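Side-chain contacts in transcriptional regulator (PDB 1UDD), which is a TenA homologue, an all-helical member of the TENA/THI-4/PQQC family that is found here as an assembly of four copies: residues L57-S62 with F116-A121; V51-A56 with L134-S139; E128-L133 with R179-S184; R11-I16 with R195-G200; Q45-L50 with L96-A101. One frame throughout, in Å; residues are numbered along the deposited sequence.

Helix 36-63 supplies one side of interactions 1, 2 and 5, and helix 126-146 enters interactions 2 and 3, so interaction 2 joins the two helices that serve most of the others. It is also the deepest, its centre about 5 Å from the centre of the chain. Interactions 1 and 3 are likewise buried but lie further out, while 4 and 5 are partly buried and on opposite sides of the chain's centre. All five lack a hydrogen bond between their segments. Interactions 1, 2, 3 and 5 are hydrocarbon packing, with a cysteine sulfur in 2 and a threonine hydroxyl in 3; interaction 4 sets oxygen atoms against an aromatic edge and an isoleucine.

Interaction 1: L57-S62 with F116-A121; sequences LAVISS and FMLATA
Val-59 and Ile-60 meet Leu-118 and Ala-121 without any flat group between them. The one ring in the two segments, Phe-116, turns to another side of its helix, where it meets the ring of Phe-203 with the planes at about 35° and also touches Ile-196 and Thr-199 of helix 190-213. Across the contact, Val-59 sends its two methyls to different partners. CG1 stands anti to the backbone N (chi1 175°) and lies 3.8 Å from Ala-121 O. CG2, the other branch, comes to 3.5 Å from Leu-118 CD1, and these two side chains cross at about a right angle. Ala-121 lies where the backbones come nearest, 5.5 Å from Ile-60 between CA atoms, and its CB sits 4.0 Å from Val-59 CG1 and 3.7 Å from Ile-60 CG1. Ala-121 O, which has a valine methyl beside it, also takes a hydrogen bond from Lys-63 NZ. The segments run almost parallel, 7° apart, with their axes 8.9 Å from each other. Helix 68-79 packs on Ile-60 through Leu-72, and Leu-133 of helix 126-146 touches both Leu-57 and Met-117. Tyr-122 of the third and of the fourth subunit packs on Val-59, placing this helix pair at the assembly interface.

Interaction 2: V51-A56 with L134-S139; sequences VGLTRA and LPCFWS
Leu-53 reaches from helix 36-63 to Cys-136 and Phe-137 of helix 126-146, close to the middle of the helical bundle that makes up this TenA-type fold. The leucine fork does all the touching on its side. CD1 lies 3.9 Å from Cys-136 SG and also 4.2 Å from Phe-137 CE1, while CD2 comes within 4.1 Å of Phe-137 CZ. The leucine meets the outer end of the ring at a slant. Carrying CG anti to the backbone N (chi1 -159°), Leu-53 stretches across a backbone gap that is wide even where it is narrowest, 9.1 Å between its CA and that of Cys-136. The partner helix is kinked at Pro-135 and Cys-136, whose N atoms make no bond to the preceding turn; the proline N has no hydrogen to give. Pro-135 O is nevertheless gripped twice, by Ser-139 OG at 2.6 Å and by Ser-139 N, from opposite faces of its plane. Beyond the pair, Met-117 packs on Leu-53, Leu-174 and Leu-178 of helix 169-183 pack on Phe-137, and Tyr-171 OH bonds to Phe-137 O. With methyls, a thiol sulfur and ring carbons as its touching atoms, the contact itself depends on dispersion and on exclusion of water, and no polar bond crosses between these two segments.

Interaction 3: E128-L133 with R179-S184; sequences EGLTAL and RKIIDS
Leu-130 and Thr-131 face Ile-181 and Ile-182, and most of what passes between them is apolar. Leu-130 CD1 touches Ile-181 CG2 at 3.7 Å, the two side chains crossing at about a right angle. Ile-182 pushes its long branch against the backbone and base of the other helix: with CG1 beside its own backbone N (chi1 -69°), its CD1 comes within 4.2 Å of Leu-130 CB and 3.8 Å of Thr-131 N. A second kind of contact sets a hydroxyl on hydrocarbon. Thr-131 OG1 lies 3.7 Å from Ile-182 CD1, but its hydrogen bond goes to Ile-127 O in its own helix, so the polar group is satisfied while it packs. No hydrogen bond joins the two segments. Ser-184, where the chain leaves the helix, bonds through OG to Ile-181 O in its own segment at 3.1 Å, and Glu-128 makes a salt bridge with Arg-192 of helix 190-213. Ile-5 and Leu-9 of helix 5-11 border the contact at Ile-182 and Thr-131, and Ile-60 reaches Leu-130 from helix 36-63. With axes 9.9 Å apart and directions 140° from each other, the segments make an inclined, broadly antiparallel helix packing, as in all-alpha bundles.

Interaction 4: R11-I16 with R195-G200; sequences RDSEQI and RIFITG
Ser-13 places its hydroxyl at the rim of the Phe-197 ring, with OG in the ring plane and 3.4 Å from CE2. Next to it, Ile-198 bends its end toward the turn, bringing CD1 to 3.8 Å from Asp-12 O and CG1 to 4.4 Å from Ser-13 CB. The serine oxygen is held by its own chain: OG, set between the backbone N and the carbonyl carbon (chi1 57°), bonds to Leu-9 O. Although Ser-13 stands at the N-cap of helix 14-21, its side chain does not cap it. A type I turn from Arg-11 to Glu-14 carries Asp-12 and Ser-13 up to helix 190-213. Further out, the Asp-12 carboxylate has two partners. OD1 takes a salt bridge from Arg-11 NH1 at 2.8 Å on its syn side, with a fairly straight N-H...O angle of 161°, and OD2 is bonded by Tyr-190 OH at the start of helix 190-213. Leu-134 and Pro-135 pack on Phe-197 from helix 126-146. An oxygen lying at the slightly positive C-H rim of a phenyl ring would probably be weakly attracted to it. No hydrogen bond crosses between the segments, and Asp-12 OD2 to Tyr-190 OH probably adds a firmer polar link to helix 190-213.

Interaction 5: Q45-L50 with L96-A101; sequences QDFNYL and LTLEDA
Phe-47 of helix 36-63 lies against Leu-98 and Ala-101 at the start of the short helix 98-103, and the whole direct contact is apolar. Phe-47 CB rests 3.9 Å from Ala-101 CB, consistent with the small size of alanine, and here the two backbones are nearest, 6.0 Å between the CA atoms. With CG anti to the backbone N (chi1 180°), the ring extends past the alanine to Leu-98, whose CD2 lies 3.9 Å from Phe-47 CE1 and 4.2 Å from CD1. Ring and leucine lie at a slant to each other.

No hydrogen bond crosses between the two segments; the polar groups bond within their own segment or to residues beyond it. Thr-97 and Asp-100 form a capping box at the beginning of helix 98-103: Asp-100 N gives to Thr-97 OG1 at 3.3 Å, with an N-H...O angle of 153°, and the return bond from Thr-97 N ends on Asp-100 OD2, modelled so short that its exact length is doubtful. Thr-97 OG1 also bonds to OD2 at 2.7 Å, coming from above the carboxylate plane. The two bonds of Thr-97 OG1 probably help to hold the first turn, the one that carries Leu-98 and Ala-101. Gln-45, bonded through its amide to Thr-107 N and Glu-105 O, and Asn-48, whose ND2 bonds to Asn-110 OD1, tie helix 36-63 to residues 105-110.

Tyr-87 of helix 82-93 touches both Phe-47 and Ala-101, so three helices converge on this spot. Tyr-66 of the second subunit meets the Phe-47 ring edge-to-face, extending the packing across the subunit boundary, while Tyr-49 turns to Phe-207 and Glu-204 of helix 190-213.

Interaction 1: L57-S62 with F116-A121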
# COMPACT_ATOMS: atom_id res chain seq x y z
N LEU A 57 11.36 2.06 4.56
CA LEU A 57 11.52 1.18 5.72
C LEU A 57 10.20 1.01 6.45
O LEU A 57 9.90 -0.09 6.93
CB LEU A 57 12.56 1.74 6.69
CG LEU A 57 14.01 1.52 6.21
CD1 LEU A 57 14.98 2.38 7.03
CD2 LEU A 57 14.35 0.05 6.30
N ALA A 58 9.40 2.08 6.51
CA ALA A 58 8.12 2.00 7.20
C ALA A 58 7.21 1.00 6.47
O ALA A 58 6.59 0.15 7.10
CB ALA A 58 7.45 3.39 7.25
N VAL A 59 7.12 1.09 5.15
CA VAL A 59 6.28 0.14 4.41
C VAL A 59 6.78 -1.30 4.61
O VAL A 59 5.99 -2.20 4.90
CB VAL A 59 6.25 0.47 2.90
CG1 VAL A 59 5.48 -0.61 2.16
CG2 VAL A 59 5.62 1.83 2.68
N ILE A 60 8.07 -1.53 4.46
CA ILE A 60 8.59 -2.88 4.68
C ILE A 60 8.20 -3.35 6.08
O ILE A 60 7.69 -4.47 6.27
CB ILE A 60 10.13 -2.93 4.54
CG1 ILE A 60 10.53 -2.60 3.10
CG2 ILE A 60 10.64 -4.33 4.93
CD1 ILE A 60 12.02 -2.58 2.89
N SER A 61 8.39 -2.49 7.08
CA SER A 61 8.05 -2.89 8.44
C SER A 61 6.56 -3.18 8.60
O SER A 61 6.16 -4.11 9.32
CB SER A 61 8.46 -1.81 9.44
OG SER A 61 7.51 -0.78 9.48
N SER A 62 5.72 -2.41 7.93
CA SER A 62 4.28 -2.60 8.03
C SER A 62 3.82 -3.98 7.54
O SER A 62 2.74 -4.46 7.91
CB SER A 62 3.57 -1.51 7.23
OG SER A 62 3.69 -1.75 5.84
N PHE A 116 11.66 4.49 -6.38
CA PHE A 116 12.00 3.11 -6.68
C PHE A 116 12.01 2.33 -5.36
O PHE A 116 11.48 1.22 -5.27
CB PHE A 116 13.38 3.04 -7.36
CG PHE A 116 14.13 1.75 -7.08
CD1 PHE A 116 13.75 0.56 -7.70
CD2 PHE A 116 15.20 1.73 -6.18
CE1 PHE A 116 14.43 -0.64 -7.44
CE2 PHE A 116 15.88 0.54 -5.90
CZ PHE A 116 15.49 -0.65 -6.54
N MET A 117 12.60 2.92 -4.32
CA MET A 117 12.63 2.25 -3.01
C MET A 117 11.21 2.00 -2.49
O MET A 117 10.87 0.88 -2.10
CB MET A 117 13.37 3.10 -1.96
CG MET A 117 14.79 3.56 -2.34
SD MET A 117 15.73 4.19 -0.94
CE MET A 117 14.51 5.00 -0.04
N LEU A 118 10.39 3.05 -2.46
CA LEU A 118 9.04 2.93 -1.95
C LEU A 118 8.21 1.97 -2.80
O LEU A 118 7.51 1.11 -2.29
CB LEU A 118 8.37 4.31 -1.90
CG LEU A 118 6.99 4.32 -1.22
CD1 LEU A 118 7.13 3.80 0.21
CD2 LEU A 118 6.44 5.72 -1.21
N ALA A 119 8.28 2.14 -4.12
CA ALA A 119 7.53 1.27 -5.01
C ALA A 119 7.91 -0.21 -4.83
O ALA A 119 7.05 -1.10 -4.88
CB ALA A 119 7.75 1.69 -6.46
N THR A 120 9.20 -0.47 -4.64
CA THR A 120 9.66 -1.85 -4.47
C THR A 120 9.21 -2.42 -3.13
O THR A 120 8.84 -3.60 -3.03
CB THR A 120 11.19 -1.93 -4.60
OG1 THR A 120 11.58 -1.32 -5.83
CG2 THR A 120 11.66 -3.37 -4.61
N ALA A 121 9.22 -1.59 -2.09
CA ALA A 121 8.76 -2.01 -0.77
C ALA A 121 7.26 -2.36 -0.85
O ALA A 121 6.79 -3.31 -0.22
CB ALA A 121 8.96 -0.89 0.23

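Interaction 2: V51-A56 with L134-S139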
# COMPACT_ATOMS: atom_id res chain seq x y z
N VAL A 51 14.43 11.12 4.15
CA VAL A 51 13.00 10.92 4.26
C VAL A 51 12.58 9.68 3.45
O VAL A 51 11.85 8.82 3.94
CB VAL A 51 12.21 12.18 3.77
CG1 VAL A 51 10.71 11.91 3.76
CG2 VAL A 51 12.51 13.37 4.68
N GLY A 52 13.05 9.58 2.21
CA GLY A 52 12.69 8.46 1.35
C GLY A 52 13.09 7.10 1.90
O GLY A 52 12.34 6.11 1.79
N LEU A 53 14.28 7.02 2.49
CA LEU A 53 14.76 5.77 3.07
C LEU A 53 13.81 5.41 4.20
O LEU A 53 13.46 4.25 4.40
CB LEU A 53 16.17 5.96 3.61
CG LEU A 53 17.06 4.73 3.82
CD1 LEU A 53 17.31 4.05 2.48
CD2 LEU A 53 18.41 5.16 4.45
N THR A 54 13.39 6.42 4.95
CA THR A 54 12.46 6.22 6.06
C THR A 54 11.10 5.70 5.60
O THR A 54 10.56 4.77 6.19
CB THR A 54 12.27 7.54 6.84
OG1 THR A 54 13.54 7.94 7.36
CG2 THR A 54 11.31 7.36 7.98
N ARG A 55 10.54 6.29 4.54
CA ARG A 55 9.25 5.86 4.02
C ARG A 55 9.29 4.41 3.59
O ARG A 55 8.36 3.65 3.89
CB ARG A 55 8.80 6.68 2.80
CG ARG A 55 8.28 8.06 3.12
CD ARG A 55 7.77 8.80 1.86
NE ARG A 55 7.79 10.23 2.13
CZ ARG A 55 6.94 10.83 2.94
NH1 ARG A 55 5.99 10.12 3.53
NH2 ARG A 55 7.09 12.12 3.22
N ALA A 56 10.34 4.03 2.87
CA ALA A 56 10.43 2.66 2.39
C ALA A 56 10.57 1.68 3.56
O ALA A 56 9.95 0.61 3.56
CB ALA A 56 11.60 2.51 1.39
N LEU A 134 19.62 -2.40 -0.06
CA LEU A 134 20.96 -2.90 0.17
C LEU A 134 22.04 -2.11 -0.59
O LEU A 134 23.09 -1.77 -0.03
CB LEU A 134 21.02 -4.39 -0.17
CG LEU A 134 22.24 -5.16 0.34
CD1 LEU A 134 22.38 -5.00 1.87
CD2 LEU A 134 22.08 -6.61 -0.04
N PRO A 135 21.81 -1.81 -1.88
CA PRO A 135 22.87 -1.05 -2.55
C PRO A 135 23.16 0.20 -1.73
O PRO A 135 24.31 0.59 -1.56
CB PRO A 135 22.26 -0.74 -3.91
CG PRO A 135 21.36 -1.97 -4.16
CD PRO A 135 20.72 -2.18 -2.81
N CYS A 136 22.11 0.83 -1.21
CA CYS A 136 22.29 2.04 -0.39
C CYS A 136 23.21 1.78 0.80
O CYS A 136 24.33 2.30 0.85
CB CYS A 136 20.95 2.54 0.14
SG CYS A 136 21.13 3.64 1.59
N PHE A 137 22.74 0.98 1.75
CA PHE A 137 23.52 0.68 2.95
C PHE A 137 24.90 0.06 2.65
O PHE A 137 25.91 0.51 3.18
CB PHE A 137 22.74 -0.28 3.87
CG PHE A 137 21.56 0.35 4.56
CD1 PHE A 137 20.33 0.47 3.92
CD2 PHE A 137 21.66 0.79 5.88
CE1 PHE A 137 19.22 1.02 4.58
CE2 PHE A 137 20.56 1.34 6.55
CZ PHE A 137 19.34 1.46 5.90
N TRP A 138 24.93 -0.95 1.79
CA TRP A 138 26.16 -1.67 1.47
C TRP A 138 27.23 -0.88 0.70
O TRP A 138 28.39 -0.87 1.11
CB TRP A 138 25.81 -2.97 0.74
CG TRP A 138 26.90 -3.99 0.67
CD1 TRP A 138 28.16 -3.91 1.21
CD2 TRP A 138 26.84 -5.25 -0.02
NE1 TRP A 138 28.89 -5.04 0.91
CE2 TRP A 138 28.10 -5.88 0.16
CE3 TRP A 138 25.85 -5.91 -0.76
CZ2 TRP A 138 28.39 -7.14 -0.39
CZ3 TRP A 138 26.14 -7.16 -1.30
CH2 TRP A 138 27.40 -7.77 -1.11
N SER A 139 26.84 -0.23 -0.39
CA SER A 139 27.81 0.54 -1.16
C SER A 139 28.49 1.65 -0.37
O SER A 139 29.66 1.93 -0.59
CB SER A 139 27.15 1.15 -2.40
OG SER A 139 26.31 2.23 -2.06

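Interaction 3: E128-L133 with R179-S184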
# COMPACT_ATOMS: atom_id res chain seq x y z
N GLU A 128 12.49 -8.59 -1.02
CA GLU A 128 12.63 -7.73 -2.20
C GLU A 128 12.72 -6.26 -1.77
O GLU A 128 13.48 -5.47 -2.33
CB GLU A 128 11.43 -7.95 -3.13
CG GLU A 128 11.34 -9.38 -3.59
CD GLU A 128 10.08 -9.69 -4.37
OE1 GLU A 128 8.98 -9.29 -3.93
OE2 GLU A 128 10.18 -10.36 -5.42
N GLY A 129 11.96 -5.88 -0.75
CA GLY A 129 12.00 -4.50 -0.30
C GLY A 129 13.38 -4.19 0.24
O GLY A 129 14.00 -3.21 -0.17
N LEU A 130 13.88 -5.04 1.13
CA LEU A 130 15.20 -4.85 1.71
C LEU A 130 16.30 -4.84 0.65
O LEU A 130 17.25 -4.04 0.71
CB LEU A 130 15.48 -5.94 2.76
CG LEU A 130 14.60 -5.86 4.00
CD1 LEU A 130 14.84 -7.09 4.89
CD2 LEU A 130 14.91 -4.56 4.77
N THR A 131 16.18 -5.73 -0.33
CA THR A 131 17.16 -5.80 -1.40
C THR A 131 17.20 -4.46 -2.16
O THR A 131 18.24 -4.07 -2.70
CB THR A 131 16.84 -6.95 -2.39
OG1 THR A 131 16.86 -8.20 -1.68
CG2 THR A 131 17.89 -7.03 -3.53
N ALA A 132 16.07 -3.75 -2.20
CA ALA A 132 16.08 -2.46 -2.90
C ALA A 132 16.84 -1.42 -2.09
O ALA A 132 17.20 -0.38 -2.61
CB ALA A 132 14.67 -2.00 -3.16
N LEU A 133 17.08 -1.71 -0.81
CA LEU A 133 17.80 -0.79 0.06
C LEU A 133 19.25 -1.18 0.32
O LEU A 133 20.03 -0.39 0.86
CB LEU A 133 17.09 -0.69 1.41
CG LEU A 133 15.59 -0.40 1.41
CD1 LEU A 133 15.11 -0.25 2.87
CD2 LEU A 133 15.30 0.87 0.61
N ARG A 179 22.24 -8.04 5.28
CA ARG A 179 22.62 -9.11 4.37
C ARG A 179 22.24 -10.48 4.91
O ARG A 179 21.88 -11.38 4.14
CB ARG A 179 24.12 -9.05 4.05
CG ARG A 179 24.49 -7.88 3.14
CD ARG A 179 25.75 -8.11 2.31
NE ARG A 179 26.96 -7.61 2.98
CZ ARG A 179 27.47 -8.16 4.06
NH1 ARG A 179 26.88 -9.23 4.57
NH2 ARG A 179 28.54 -7.64 4.65
N LYS A 180 22.30 -10.65 6.23
CA LYS A 180 21.96 -11.92 6.84
C LYS A 180 20.48 -12.21 6.64
O LYS A 180 20.09 -13.33 6.33
CB LYS A 180 22.29 -11.92 8.34
CG LYS A 180 21.77 -13.15 9.06
CD LYS A 180 22.20 -13.15 10.53
CE LYS A 180 21.79 -14.43 11.25
NZ LYS A 180 22.41 -14.50 12.61
N ILE A 181 19.66 -11.18 6.81
CA ILE A 181 18.24 -11.37 6.62
C ILE A 181 17.97 -11.78 5.17
O ILE A 181 17.29 -12.76 4.92
CB ILE A 181 17.48 -10.09 6.96
CG1 ILE A 181 17.55 -9.87 8.48
CG2 ILE A 181 16.03 -10.23 6.49
CD1 ILE A 181 17.03 -8.52 8.95
N ILE A 182 18.53 -11.05 4.22
CA ILE A 182 18.32 -11.41 2.82
C ILE A 182 18.89 -12.81 2.53
O ILE A 182 18.25 -13.62 1.85
CB ILE A 182 18.96 -10.36 1.88
CG1 ILE A 182 18.19 -9.04 1.98
CG2 ILE A 182 19.00 -10.88 0.44
CD1 ILE A 182 18.90 -7.87 1.35
N ASP A 183 20.06 -13.12 3.08
CA ASP A 183 20.68 -14.41 2.80
C ASP A 183 20.03 -15.63 3.44
O ASP A 183 20.25 -16.74 2.98
CB ASP A 183 22.17 -14.39 3.15
CG ASP A 183 22.98 -13.60 2.15
OD1 ASP A 183 22.71 -13.75 0.93
OD2 ASP A 183 23.89 -12.84 2.55
N SER A 184 19.24 -15.43 4.49
CA SER A 184 18.58 -16.57 5.15
C SER A 184 17.25 -16.88 4.49
O SER A 184 16.49 -17.72 4.98
CB SER A 184 18.37 -16.27 6.63
OG SER A 184 17.39 -15.25 6.82

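Interaction 4: R11-I16 with R195-G200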
# COMPACT_ATOMS: atom_id res chain seq x y z
N ARG A 11 28.49 -10.02 -6.98
CA ARG A 11 29.06 -10.59 -8.20
C ARG A 11 28.43 -9.96 -9.45
O ARG A 11 29.12 -9.41 -10.30
CB ARG A 11 28.84 -12.10 -8.23
CG ARG A 11 29.49 -12.81 -9.43
CD ARG A 11 28.45 -13.61 -10.20
NE ARG A 11 28.10 -14.88 -9.57
CZ ARG A 11 26.87 -15.39 -9.57
NH1 ARG A 11 25.87 -14.75 -10.15
NH2 ARG A 11 26.64 -16.57 -9.00
N ASP A 12 27.11 -10.03 -9.53
CA ASP A 12 26.38 -9.51 -10.70
C ASP A 12 26.35 -8.01 -10.92
O ASP A 12 25.83 -7.56 -11.93
CB ASP A 12 24.93 -10.01 -10.66
CG ASP A 12 24.84 -11.51 -10.67
OD1 ASP A 12 25.80 -12.15 -11.13
OD2 ASP A 12 23.82 -12.06 -10.24
N SER A 13 26.89 -7.23 -9.99
CA SER A 13 26.87 -5.78 -10.17
C SER A 13 28.26 -5.17 -10.09
O SER A 13 28.40 -3.95 -9.93
CB SER A 13 25.99 -5.11 -9.10
OG SER A 13 26.42 -5.46 -7.80
N GLU A 14 29.28 -6.01 -10.23
CA GLU A 14 30.69 -5.59 -10.15
C GLU A 14 31.08 -4.40 -11.02
O GLU A 14 31.79 -3.49 -10.58
CB GLU A 14 31.62 -6.77 -10.49
CG GLU A 14 31.68 -7.87 -9.41
CD GLU A 14 32.45 -9.11 -9.86
OE1 GLU A 14 32.58 -9.31 -11.08
OE2 GLU A 14 32.90 -9.89 -9.00
N GLN A 15 30.62 -4.41 -12.26
CA GLN A 15 31.00 -3.32 -13.14
C GLN A 15 30.44 -1.96 -12.74
O GLN A 15 31.13 -0.95 -12.83
CB GLN A 15 30.65 -3.67 -14.58
CG GLN A 15 31.52 -2.92 -15.57
CD GLN A 15 32.94 -2.70 -15.06
OE1 GLN A 15 33.73 -3.65 -14.91
NE2 GLN A 15 33.27 -1.44 -14.77
N ILE A 16 29.20 -1.91 -12.28
CA ILE A 16 28.69 -0.61 -11.92
C ILE A 16 29.24 -0.15 -10.56
O ILE A 16 29.43 1.03 -10.34
CB ILE A 16 27.15 -0.55 -11.97
CG1 ILE A 16 26.57 -0.57 -10.58
CG2 ILE A 16 26.59 -1.63 -12.86
CD1 ILE A 16 26.01 0.79 -10.26
N ARG A 195 17.64 -8.03 -10.44
CA ARG A 195 17.19 -6.82 -11.13
C ARG A 195 16.98 -5.66 -10.14
O ARG A 195 17.32 -4.52 -10.42
CB ARG A 195 15.88 -7.08 -11.89
CG ARG A 195 15.89 -8.35 -12.74
CD ARG A 195 14.71 -8.40 -13.73
NE ARG A 195 13.88 -9.58 -13.51
CZ ARG A 195 12.75 -9.58 -12.80
NH1 ARG A 195 12.31 -8.47 -12.23
NH2 ARG A 195 12.08 -10.72 -12.63
N ILE A 196 16.40 -5.97 -8.98
CA ILE A 196 16.17 -4.93 -7.98
C ILE A 196 17.50 -4.35 -7.50
O ILE A 196 17.66 -3.12 -7.43
CB ILE A 196 15.43 -5.46 -6.75
CG1 ILE A 196 13.98 -5.79 -7.10
CG2 ILE A 196 15.44 -4.40 -5.65
CD1 ILE A 196 13.28 -6.65 -6.05
N PHE A 197 18.44 -5.23 -7.18
CA PHE A 197 19.75 -4.81 -6.69
C PHE A 197 20.52 -4.03 -7.77
O PHE A 197 21.20 -3.06 -7.47
CB PHE A 197 20.59 -6.03 -6.29
CG PHE A 197 21.81 -5.69 -5.45
CD1 PHE A 197 21.71 -5.60 -4.06
CD2 PHE A 197 23.05 -5.47 -6.05
CE1 PHE A 197 22.84 -5.29 -3.27
CE2 PHE A 197 24.18 -5.16 -5.29
CZ PHE A 197 24.07 -5.07 -3.89
N ILE A 198 20.42 -4.47 -9.02
CA ILE A 198 21.13 -3.77 -10.09
C ILE A 198 20.52 -2.39 -10.33
O ILE A 198 21.23 -1.41 -10.61
CB ILE A 198 21.13 -4.59 -11.40
CG1 ILE A 198 22.18 -5.70 -11.30
CG2 ILE A 198 21.45 -3.68 -12.59
CD1 ILE A 198 22.22 -6.65 -12.50
N THR A 199 19.20 -2.30 -10.20
CA THR A 199 18.52 -1.01 -10.37
C THR A 199 18.99 -0.06 -9.28
O THR A 199 19.32 1.10 -9.54
CB THR A 199 16.98 -1.18 -10.25
OG1 THR A 199 16.51 -1.99 -11.32
CG2 THR A 199 16.28 0.18 -10.27
N GLY A 200 19.03 -0.57 -8.05
CA GLY A 200 19.44 0.26 -6.93
C GLY A 200 20.86 0.74 -7.09
O GLY A 200 21.19 1.87 -6.71

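Interaction 5: Q45-L50 with L96-A101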
# COMPACT_ATOMS: atom_id res chain seq x y z
N GLN A 45 20.78 17.57 -1.07
CA GLN A 45 19.96 16.55 -1.72
C GLN A 45 19.72 15.35 -0.79
O GLN A 45 18.84 14.53 -1.06
CB GLN A 45 20.62 16.08 -3.01
CG GLN A 45 20.68 17.09 -4.14
CD GLN A 45 19.32 17.40 -4.73
OE1 GLN A 45 18.60 16.50 -5.17
NE2 GLN A 45 18.96 18.68 -4.75
N ASP A 46 20.49 15.25 0.30
CA ASP A 46 20.34 14.14 1.23
C ASP A 46 19.08 14.14 2.09
O ASP A 46 18.70 13.10 2.62
CB ASP A 46 21.55 14.03 2.16
CG ASP A 46 22.77 13.48 1.45
OD1 ASP A 46 22.61 12.66 0.53
OD2 ASP A 46 23.89 13.87 1.83
N PHE A 47 18.44 15.30 2.26
CA PHE A 47 17.23 15.32 3.07
C PHE A 47 16.18 14.39 2.47
O PHE A 47 15.64 13.51 3.14
CB PHE A 47 16.63 16.72 3.16
CG PHE A 47 15.38 16.77 3.97
CD1 PHE A 47 15.43 16.56 5.35
CD2 PHE A 47 14.15 17.00 3.37
CE1 PHE A 47 14.26 16.58 6.12
CE2 PHE A 47 12.97 17.02 4.13
CZ PHE A 47 13.03 16.81 5.51
N ASN A 48 15.91 14.59 1.19
CA ASN A 48 14.93 13.79 0.49
C ASN A 48 15.28 12.30 0.54
O ASN A 48 14.40 11.44 0.52
CB ASN A 48 14.83 14.23 -0.96
CG ASN A 48 13.61 13.69 -1.64
OD1 ASN A 48 12.49 13.98 -1.21
ND2 ASN A 48 13.80 12.89 -2.68
N TYR A 49 16.58 12.01 0.60
CA TYR A 49 17.08 10.65 0.66
C TYR A 49 16.76 10.10 2.05
O TYR A 49 16.29 8.97 2.20
CB TYR A 49 18.60 10.66 0.40
CG TYR A 49 19.24 9.31 0.10
CD1 TYR A 49 20.25 9.21 -0.87
CD2 TYR A 49 18.88 8.16 0.80
CE1 TYR A 49 20.90 7.99 -1.12
CE2 TYR A 49 19.53 6.94 0.56
CZ TYR A 49 20.53 6.87 -0.40
OH TYR A 49 21.19 5.68 -0.62
N LEU A 50 17.02 10.92 3.06
CA LEU A 50 16.78 10.58 4.45
C LEU A 50 15.30 10.25 4.67
O LEU A 50 14.96 9.23 5.29
CB LEU A 50 17.21 11.77 5.32
CG LEU A 50 17.07 11.76 6.84
CD1 LEU A 50 17.69 13.04 7.38
CD2 LEU A 50 15.61 11.66 7.24
N LEU A 96 24.53 25.85 6.86
CA LEU A 96 23.23 25.57 6.26
C LEU A 96 22.32 25.18 7.40
O LEU A 96 22.80 24.83 8.48
CB LEU A 96 23.33 24.41 5.26
CG LEU A 96 24.15 24.71 4.00
CD1 LEU A 96 24.40 23.43 3.20
CD2 LEU A 96 23.39 25.74 3.18
N THR A 97 21.02 25.27 7.17
CA THR A 97 20.04 24.92 8.20
C THR A 97 19.07 23.87 7.64
O THR A 97 18.90 23.77 6.43
CB THR A 97 19.21 26.15 8.64
OG1 THR A 97 18.36 26.55 7.56
CG2 THR A 97 20.11 27.32 9.00
N LEU A 98 18.43 23.12 8.53
CA LEU A 98 17.46 22.10 8.12
C LEU A 98 16.47 22.76 7.16
O LEU A 98 16.05 22.17 6.16
CB LEU A 98 16.72 21.55 9.34
CG LEU A 98 16.24 20.09 9.27
CD1 LEU A 98 15.31 19.81 10.46
CD2 LEU A 98 15.51 19.83 7.96
N GLU A 99 16.13 24.02 7.46
CA GLU A 99 15.19 24.79 6.65
C GLU A 99 15.65 24.79 5.20
O GLU A 99 14.86 24.59 4.28
CB GLU A 99 15.11 26.23 7.18
CG GLU A 99 15.37 26.36 8.69
CD GLU A 99 15.45 27.82 9.17
OE1 GLU A 99 14.39 28.47 9.28
OE2 GLU A 99 16.58 28.31 9.42
N ASP A 100 16.95 25.04 4.99
CA ASP A 100 17.53 25.06 3.66
C ASP A 100 17.34 23.69 3.00
O ASP A 100 17.00 23.59 1.82
CB ASP A 100 19.02 25.40 3.74
CG ASP A 100 19.29 26.72 4.46
OD1 ASP A 100 18.76 27.75 4.01
OD2 ASP A 100 20.02 26.72 5.47
N ALA A 101 17.58 22.64 3.78
CA ALA A 101 17.44 21.27 3.28
C ALA A 101 16.00 21.03 2.87
O ALA A 101 15.72 20.67 1.72
CB ALA A 101 17.85 20.27 4.36